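Local coordinates for glutamine aminotransferase class-II domain protein (Ruegeria pomeroyi, PDB 3MDN), which probably hydrolyses glutamine to release ammonia, as class-II glutamine amidotransferases of the Ntn-hydrolase clan do, though its acceptor substrate is not established, at residues 105-110 against 132-137; 153-158 against 169-174; 126-131 against 137-142. One frame throughout, in Å; residues are numbered along the deposited sequence.

Contact 1 of 3, residues 105-110 against 132-137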
# COMPACT_ATOMS: atom_id res chain seq x y z
N ALA D 105 -5.73 1.01 -19.68
CA ALA D 105 -7.09 0.99 -20.22
C ALA D 105 -7.45 2.41 -20.58
O ALA D 105 -7.07 3.35 -19.88
CB ALA D 105 -8.08 0.45 -19.16
N ALA D 106 -8.19 2.56 -21.66
CA ALA D 106 -8.74 3.86 -22.02
C ALA D 106 -9.96 3.57 -22.88
O ALA D 106 -9.86 2.77 -23.81
CB ALA D 106 -7.70 4.70 -22.76
N ARG D 107 -11.09 4.18 -22.54
CA ARG D 107 -12.36 3.89 -23.21
C ARG D 107 -12.71 2.40 -23.14
O ARG D 107 -12.67 1.82 -22.07
CB ARG D 107 -12.29 4.37 -24.66
CG ARG D 107 -12.09 5.87 -24.74
CD ARG D 107 -11.87 6.32 -26.15
NE ARG D 107 -11.59 7.75 -26.13
CZ ARG D 107 -11.42 8.50 -27.21
NH1 ARG D 107 -11.51 7.93 -28.42
NH2 ARG D 107 -11.17 9.80 -27.08
N ARG D 108 -13.04 1.77 -24.27
CA ARG D 108 -13.39 0.33 -24.29
C ARG D 108 -12.18 -0.64 -24.28
O ARG D 108 -12.36 -1.88 -24.11
CB ARG D 108 -14.28 -0.04 -25.50
CG ARG D 108 -15.67 0.62 -25.60
CD ARG D 108 -16.40 0.21 -26.92
NE ARG D 108 -16.23 -1.23 -27.17
CZ ARG D 108 -16.58 -1.89 -28.28
NH1 ARG D 108 -17.15 -1.25 -29.30
NH2 ARG D 108 -16.37 -3.20 -28.36
N TRP D 109 -10.98 -0.10 -24.47
CA TRP D 109 -9.78 -0.91 -24.77
C TRP D 109 -8.86 -1.09 -23.57
O TRP D 109 -8.78 -0.21 -22.71
CB TRP D 109 -8.97 -0.25 -25.89
CG TRP D 109 -9.65 -0.32 -27.21
CD1 TRP D 109 -10.63 0.50 -27.68
CD2 TRP D 109 -9.40 -1.29 -28.24
NE1 TRP D 109 -11.00 0.11 -28.97
CE2 TRP D 109 -10.26 -0.99 -29.32
CE3 TRP D 109 -8.55 -2.39 -28.33
CZ2 TRP D 109 -10.28 -1.75 -30.49
CZ3 TRP D 109 -8.57 -3.15 -29.49
CH2 TRP D 109 -9.43 -2.82 -30.56
N CYS D 110 -8.19 -2.24 -23.50
CA CYS D 110 -7.15 -2.44 -22.51
C CYS D 110 -6.00 -3.12 -23.17
O CYS D 110 -6.16 -3.64 -24.27
CB CYS D 110 -7.64 -3.25 -21.30
SG CYS D 110 -8.32 -4.87 -21.70
N ALA D 132 -1.21 11.71 -29.82
CA ALA D 132 -2.22 12.72 -30.21
C ALA D 132 -2.79 13.38 -28.96
O ALA D 132 -2.93 12.72 -27.92
CB ALA D 132 -3.36 12.12 -31.03
N ASP D 133 -3.14 14.66 -29.08
CA ASP D 133 -3.79 15.43 -28.03
C ASP D 133 -4.99 14.68 -27.45
O ASP D 133 -5.22 14.70 -26.25
CB ASP D 133 -4.28 16.79 -28.56
CG ASP D 133 -3.16 17.68 -29.12
OD1 ASP D 133 -3.50 18.67 -29.79
OD2 ASP D 133 -1.96 17.40 -28.90
N GLU D 134 -5.78 14.06 -28.32
CA GLU D 134 -7.00 13.37 -27.91
C GLU D 134 -6.74 12.30 -26.82
O GLU D 134 -7.57 12.05 -25.96
CB GLU D 134 -7.60 12.66 -29.14
CG GLU D 134 -9.06 12.20 -29.00
CD GLU D 134 -9.54 11.37 -30.20
OE1 GLU D 134 -8.97 11.49 -31.31
OE2 GLU D 134 -10.50 10.60 -30.01
N PHE D 135 -5.59 11.65 -26.90
CA PHE D 135 -5.32 10.55 -25.98
C PHE D 135 -4.30 10.92 -24.92
O PHE D 135 -4.03 10.11 -24.02
CB PHE D 135 -4.93 9.25 -26.74
CG PHE D 135 -6.02 8.75 -27.66
CD1 PHE D 135 -7.09 8.04 -27.16
CD2 PHE D 135 -5.98 9.04 -29.03
CE1 PHE D 135 -8.10 7.59 -28.03
CE2 PHE D 135 -6.97 8.62 -29.88
CZ PHE D 135 -8.04 7.89 -29.38
N TYR D 136 -3.77 12.14 -25.01
CA TYR D 136 -2.69 12.54 -24.10
C TYR D 136 -3.14 12.54 -22.63
O TYR D 136 -2.37 12.18 -21.73
CB TYR D 136 -2.05 13.87 -24.51
CG TYR D 136 -0.69 14.03 -23.88
CD1 TYR D 136 -0.54 14.66 -22.64
CD2 TYR D 136 0.44 13.52 -24.50
CE1 TYR D 136 0.71 14.78 -22.06
CE2 TYR D 136 1.69 13.63 -23.93
CZ TYR D 136 1.83 14.26 -22.71
OH TYR D 136 3.09 14.37 -22.13
N THR D 137 -4.39 12.91 -22.40
CA THR D 137 -4.96 12.85 -21.08
C THR D 137 -4.82 11.46 -20.39
O THR D 137 -4.80 11.37 -19.18
CB THR D 137 -6.43 13.29 -21.12
OG1 THR D 137 -6.95 13.31 -19.80
CG2 THR D 137 -7.26 12.31 -21.98

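Contact 2 of 3, residues 153-158 against 169-174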
# COMPACT_ATOMS: atom_id res chain seq x y z
N LEU D 153 -3.67 3.88 -30.09
CA LEU D 153 -4.93 4.66 -30.12
C LEU D 153 -4.82 5.85 -31.08
O LEU D 153 -5.68 6.01 -31.96
CB LEU D 153 -5.39 5.10 -28.71
CG LEU D 153 -5.99 3.92 -27.93
CD1 LEU D 153 -5.98 4.10 -26.41
CD2 LEU D 153 -7.40 3.54 -28.42
N SER D 154 -3.76 6.65 -30.94
CA SER D 154 -3.52 7.82 -31.83
C SER D 154 -3.52 7.40 -33.30
O SER D 154 -3.94 8.16 -34.16
CB SER D 154 -2.20 8.52 -31.48
OG SER D 154 -2.16 8.84 -30.10
N GLU D 155 -3.06 6.17 -33.57
CA GLU D 155 -2.98 5.63 -34.94
C GLU D 155 -4.25 4.88 -35.41
O GLU D 155 -4.22 4.23 -36.43
CB GLU D 155 -1.77 4.70 -35.08
CG GLU D 155 -0.38 5.36 -35.03
CD GLU D 155 -0.08 6.22 -36.27
OE1 GLU D 155 -0.71 6.03 -37.31
OE2 GLU D 155 0.79 7.10 -36.20
N GLY D 156 -5.36 4.95 -34.68
CA GLY D 156 -6.61 4.31 -35.12
C GLY D 156 -6.90 2.92 -34.57
O GLY D 156 -7.65 2.16 -35.19
N LEU D 157 -6.34 2.59 -33.39
CA LEU D 157 -6.60 1.27 -32.77
C LEU D 157 -8.09 0.92 -32.72
O LEU D 157 -8.47 -0.24 -32.95
CB LEU D 157 -5.98 1.16 -31.37
CG LEU D 157 -6.21 -0.15 -30.60
CD1 LEU D 157 -5.40 -1.26 -31.21
CD2 LEU D 157 -5.81 -0.03 -29.15
N GLU D 158 -8.91 1.94 -32.46
CA GLU D 158 -10.37 1.78 -32.36
C GLU D 158 -11.06 1.22 -33.59
O GLU D 158 -12.04 0.50 -33.46
CB GLU D 158 -11.05 3.09 -31.88
CG GLU D 158 -10.83 3.34 -30.36
CD GLU D 158 -11.18 4.76 -29.92
OE1 GLU D 158 -10.71 5.73 -30.56
OE2 GLU D 158 -11.93 4.92 -28.93
N ILE D 169 4.28 0.81 -33.53
CA ILE D 169 5.57 0.12 -33.38
C ILE D 169 6.66 0.68 -34.30
O ILE D 169 7.79 0.93 -33.86
CB ILE D 169 5.37 -1.40 -33.56
CG1 ILE D 169 4.74 -1.97 -32.28
CG2 ILE D 169 6.68 -2.11 -33.89
CD1 ILE D 169 4.24 -3.38 -32.49
N ALA D 170 6.33 0.88 -35.58
CA ALA D 170 7.25 1.51 -36.54
C ALA D 170 7.80 2.83 -36.00
O ALA D 170 9.00 3.09 -36.02
CB ALA D 170 6.56 1.74 -37.92
N ARG D 171 6.89 3.66 -35.52
CA ARG D 171 7.27 4.96 -34.98
C ARG D 171 8.23 4.85 -33.79
O ARG D 171 9.27 5.52 -33.74
CB ARG D 171 6.01 5.72 -34.58
CG ARG D 171 5.53 6.65 -35.65
CD ARG D 171 6.17 8.07 -35.42
NE ARG D 171 5.23 9.08 -34.95
CZ ARG D 171 3.90 8.92 -34.93
NH1 ARG D 171 3.38 7.78 -35.35
NH2 ARG D 171 3.12 9.89 -34.51
N LEU D 172 7.91 3.97 -32.84
CA LEU D 172 8.79 3.85 -31.67
C LEU D 172 10.13 3.19 -32.00
O LEU D 172 11.17 3.54 -31.44
CB LEU D 172 8.10 3.10 -30.53
CG LEU D 172 7.13 3.89 -29.66
CD1 LEU D 172 6.41 2.96 -28.70
CD2 LEU D 172 7.84 4.98 -28.91
N GLU D 173 10.08 2.23 -32.92
CA GLU D 173 11.31 1.59 -33.34
C GLU D 173 12.22 2.57 -34.06
O GLU D 173 13.45 2.54 -33.87
CB GLU D 173 11.02 0.34 -34.21
CG GLU D 173 12.26 -0.44 -34.56
CD GLU D 173 12.01 -1.64 -35.47
OE1 GLU D 173 11.09 -2.45 -35.22
OE2 GLU D 173 12.80 -1.79 -36.43
N GLY D 174 11.63 3.44 -34.88
CA GLY D 174 12.40 4.51 -35.54
C GLY D 174 13.05 5.47 -34.55
O GLY D 174 14.22 5.86 -34.70

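Contact 3 of 3, residues 126-131 against 137-142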
# COMPACT_ATOMS: atom_id res chain seq x y z
N GLN D 126 10.23 12.90 -26.89
CA GLN D 126 9.78 12.74 -28.27
C GLN D 126 8.72 11.65 -28.40
O GLN D 126 7.77 11.79 -29.18
CB GLN D 126 10.95 12.42 -29.19
CG GLN D 126 12.02 13.51 -29.28
CD GLN D 126 13.23 13.20 -28.41
OE1 GLN D 126 14.36 13.13 -28.90
NE2 GLN D 126 13.00 12.98 -27.11
N ALA D 127 8.85 10.56 -27.63
CA ALA D 127 7.81 9.55 -27.65
C ALA D 127 6.51 10.13 -27.12
O ALA D 127 5.44 9.86 -27.68
CB ALA D 127 8.22 8.32 -26.87
N ASP D 128 6.59 10.91 -26.05
CA ASP D 128 5.41 11.56 -25.48
C ASP D 128 4.77 12.53 -26.49
O ASP D 128 3.55 12.56 -26.61
CB ASP D 128 5.76 12.33 -24.19
CG ASP D 128 5.86 11.43 -22.96
OD1 ASP D 128 5.51 10.25 -23.07
OD2 ASP D 128 6.32 11.90 -21.89
N MSE D 129 5.61 13.31 -27.16
CA MSE D 129 5.20 14.35 -28.11
C MSE D 129 4.41 13.75 -29.28
O MSE D 129 3.55 14.40 -29.86
CB MSE D 129 6.44 15.06 -28.64
CG MSE D 129 6.22 16.39 -29.42
SE MSE D 129 7.78 16.74 -30.61
CE MSE D 129 7.72 15.08 -31.70
N ALA D 130 4.71 12.49 -29.60
CA ALA D 130 4.03 11.76 -30.67
C ALA D 130 2.62 11.31 -30.32
O ALA D 130 1.89 10.91 -31.20
CB ALA D 130 4.84 10.56 -31.10
N ILE D 131 2.24 11.34 -29.05
CA ILE D 131 0.88 10.96 -28.70
C ILE D 131 -0.12 12.06 -29.13
O ILE D 131 0.11 13.23 -28.82
CB ILE D 131 0.76 10.68 -27.17
CG1 ILE D 131 1.63 9.48 -26.77
CG2 ILE D 131 -0.70 10.43 -26.79
CD1 ILE D 131 1.96 9.43 -25.23
N THR D 137 -4.39 12.91 -22.40
CA THR D 137 -4.96 12.85 -21.08
C THR D 137 -4.82 11.46 -20.39
O THR D 137 -4.80 11.37 -19.18
CB THR D 137 -6.43 13.29 -21.12
OG1 THR D 137 -6.95 13.31 -19.80
CG2 THR D 137 -7.26 12.31 -21.98
N TYR D 138 -4.77 10.39 -21.17
CA TYR D 138 -4.56 9.05 -20.62
C TYR D 138 -3.09 8.74 -20.25
O TYR D 138 -2.80 7.66 -19.74
CB TYR D 138 -5.07 7.99 -21.61
CG TYR D 138 -6.54 8.18 -21.96
CD1 TYR D 138 -6.92 8.64 -23.21
CD2 TYR D 138 -7.54 7.93 -21.02
CE1 TYR D 138 -8.28 8.84 -23.52
CE2 TYR D 138 -8.88 8.13 -21.32
CZ TYR D 138 -9.25 8.56 -22.57
OH TYR D 138 -10.58 8.78 -22.87
N ARG D 139 -2.17 9.66 -20.53
CA ARG D 139 -0.76 9.39 -20.25
C ARG D 139 -0.52 9.71 -18.78
O ARG D 139 -0.44 10.87 -18.41
CB ARG D 139 0.15 10.19 -21.20
CG ARG D 139 1.68 10.16 -20.93
CD ARG D 139 2.24 8.76 -20.83
NE ARG D 139 3.68 8.74 -21.04
CZ ARG D 139 4.46 7.68 -20.84
NH1 ARG D 139 3.95 6.54 -20.36
NH2 ARG D 139 5.77 7.77 -21.08
N LYS D 140 -0.45 8.67 -17.93
CA LYS D 140 -0.40 8.87 -16.46
C LYS D 140 0.95 8.54 -15.84
O LYS D 140 1.27 9.02 -14.79
CB LYS D 140 -1.49 8.04 -15.76
CG LYS D 140 -2.92 8.40 -16.19
CD LYS D 140 -3.14 9.89 -15.92
CE LYS D 140 -4.61 10.24 -15.99
NZ LYS D 140 -4.80 11.71 -15.87
N GLY D 141 1.74 7.70 -16.49
CA GLY D 141 3.06 7.36 -15.95
C GLY D 141 4.15 7.62 -16.96
O GLY D 141 4.02 8.50 -17.83
N SER D 142 5.23 6.86 -16.86
CA SER D 142 6.37 7.15 -17.69
C SER D 142 6.90 5.93 -18.44
O SER D 142 8.00 5.98 -18.97
CB SER D 142 7.48 7.82 -16.87
OG SER D 142 8.12 6.89 -16.03

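Contact 1 of 3, residues 105-110 against 132-137
The guanidinium of Arg107 has one ring atom, Phe135 CE1, over one face and the carboxylate of Glu134 at its edge. Phe135 CE1 stands above the guanidinium plane, offset toward its rim, and approaches Arg107 NH1 to 3.4 Å. The two planes are inclined by 49°, so this is an oblique touch of ring atoms on the cation and not a flat stack. At the edge, nearly in the guanidinium plane, Glu134 OE2 is gripped by the end of the arginine, with a hydrogen bond from Arg107 NH2 at 3.1 Å and another from Arg107 NH1 at 3.3 Å. Both reach this one oxygen on its anti side, and the bond from NH2 is the straighter, at 151°. The arginine comes from a type II' beta turn, Ala106 to Trp109, which makes a hairpin of strands 104-106 and 109-114 in the antiparallel sheet; the turn is closed by Trp109 N to Ala106 O at 3.2 Å. Arg107 is extended from CG to NE, which carries its charge from the hairpin tip across to the short helix 133-136. Glu134, with CG anti to the backbone N (chi1 -164°) and its chain straight beyond, runs across the arginine at about a right angle. Phe135 suits the buried side of that helix, where Leu153 and Ser154 of helix 144-154 also touch it. Arg107 NH1 has a second anionic partner in Glu158, which probably strengthens the hold on the cation.

Contact 2 of 3, residues 153-158 against 169-174
A Schellman motif ends helix 144-154, and the residue just beyond the helix, Glu155, reaches across to Arg171 on helix 161-179. Gly156 is the C-prime residue of the motif: at its backbone angles, with positive phi, a CB would collide with the carbonyl oxygen of the residue before, so glycine suits the place. Its backbone N bonds to Leu153 O at 2.9 Å, and Leu157 N closes the outer bond to Ala152 O. The contact itself is a single salt bridge, with Arg171 NH1 2.8 Å from Glu155 OE2. Here the guanidinium offers one N-H from its edge, nearly in its own plane, and meets the oxygen on its anti side; the N-H...O angle is 150°. The two flat groups are turned 90° to each other, and the grip is one-pronged, with Arg171 NH2 4.0 Å from Glu155 OE2. Both side chains fold to meet: Glu155 bends at chi2 (-70°), Arg171 at chi2 and chi3. The pairing suits residues long enough to bridge backbones whose nearest CA atoms, Glu155 CA and Arg171 CA, lie 10.3 Å apart. Glu155 uses its other oxygen, OE1, for Arg167 NE, so the carboxylate spans two arginines of helix 161-179. Beside this surface bridge, Leu172 packs on Leu148 and Leu151 of helix 144-154, while Ile169 lies against Leu187 of strand 185-192, fastening helix 161-179 to its neighbouring helix and to the sheet.

Contact 3 of 3, residues 126-131 against 137-142
Arg139 starts with CG anti to its own N (chi1 172°) and then bends at chi2 (53°), which brings its NE and NH2 edge round to Asp128; the aspartate, CG beside the backbone N, turns OD1 to meet it. Arg139 NE lies 3.1 Å from Asp128 OD1 and forms a salt-bridge hydrogen bond. A second bond, from Arg139 NH2 at 3.2 Å to the same Asp128 OD1, is weak. The NE donor comes from above the carboxylate plane, and carboxylate and guanidinium are nearly perpendicular, 79° apart. Further back along the arginine chain, Ile131 CD1 rests 4.4 Å from Arg139 CG, so the aliphatic part of the arginine meets the methyl end of Ile131 while its polar end stays with the acid. The bridge ties helix 124-129 to the loop that leads from helix 133-136 into helix 144-154. Arginine suits the place: it is long enough to span the 8.4 Å between Asp128 CA and Arg139 CA, and has N-H donors for acids of both helices. Arg139 NH1 also forms a salt bridge with Glu146 of helix 144-154 and a hydrogen bond with the carbonyl of Thr143. Asp128 is shared as well: its OD2 is hydrogen-bonded to Tyr136 OH of the second subunit, which places the pair in the contact between subunits. A leucine in place of Arg139 would probably leave buried Asp128 OD1 without its salt bridge and take one cationic partner from Glu146, weakening the tie of the loop to helix 124-129. Across the same interface, the backbone O of Arg139 accepts from Arg124 of the second subunit.

Overall arrangement
Along the chain, contacts 1 and 3 interleave and share Thr137, whereas contact 2 follows both. The centres of contact 1 and contact 3 lie about 10 Å apart. From the centre of contact 2 it is about 12 Å to that of contact 3 and about 13 Å to that of contact 1. Helices 124-129, 133-136, 144-154 and 161-179 connect them, and the hairpin of strands 104-106 and 109-114 brings the sheet in at contact 1. A probable hydrogen bond from Ala132 N to Ser154 OG joins contact 1 to contact 2, and Tyr136 packs on Ile131 between contacts 1 and 3. Contacts 1 and 3 also touch the second subunit, so this helical region both covers part of the sheet and helps build the assembly.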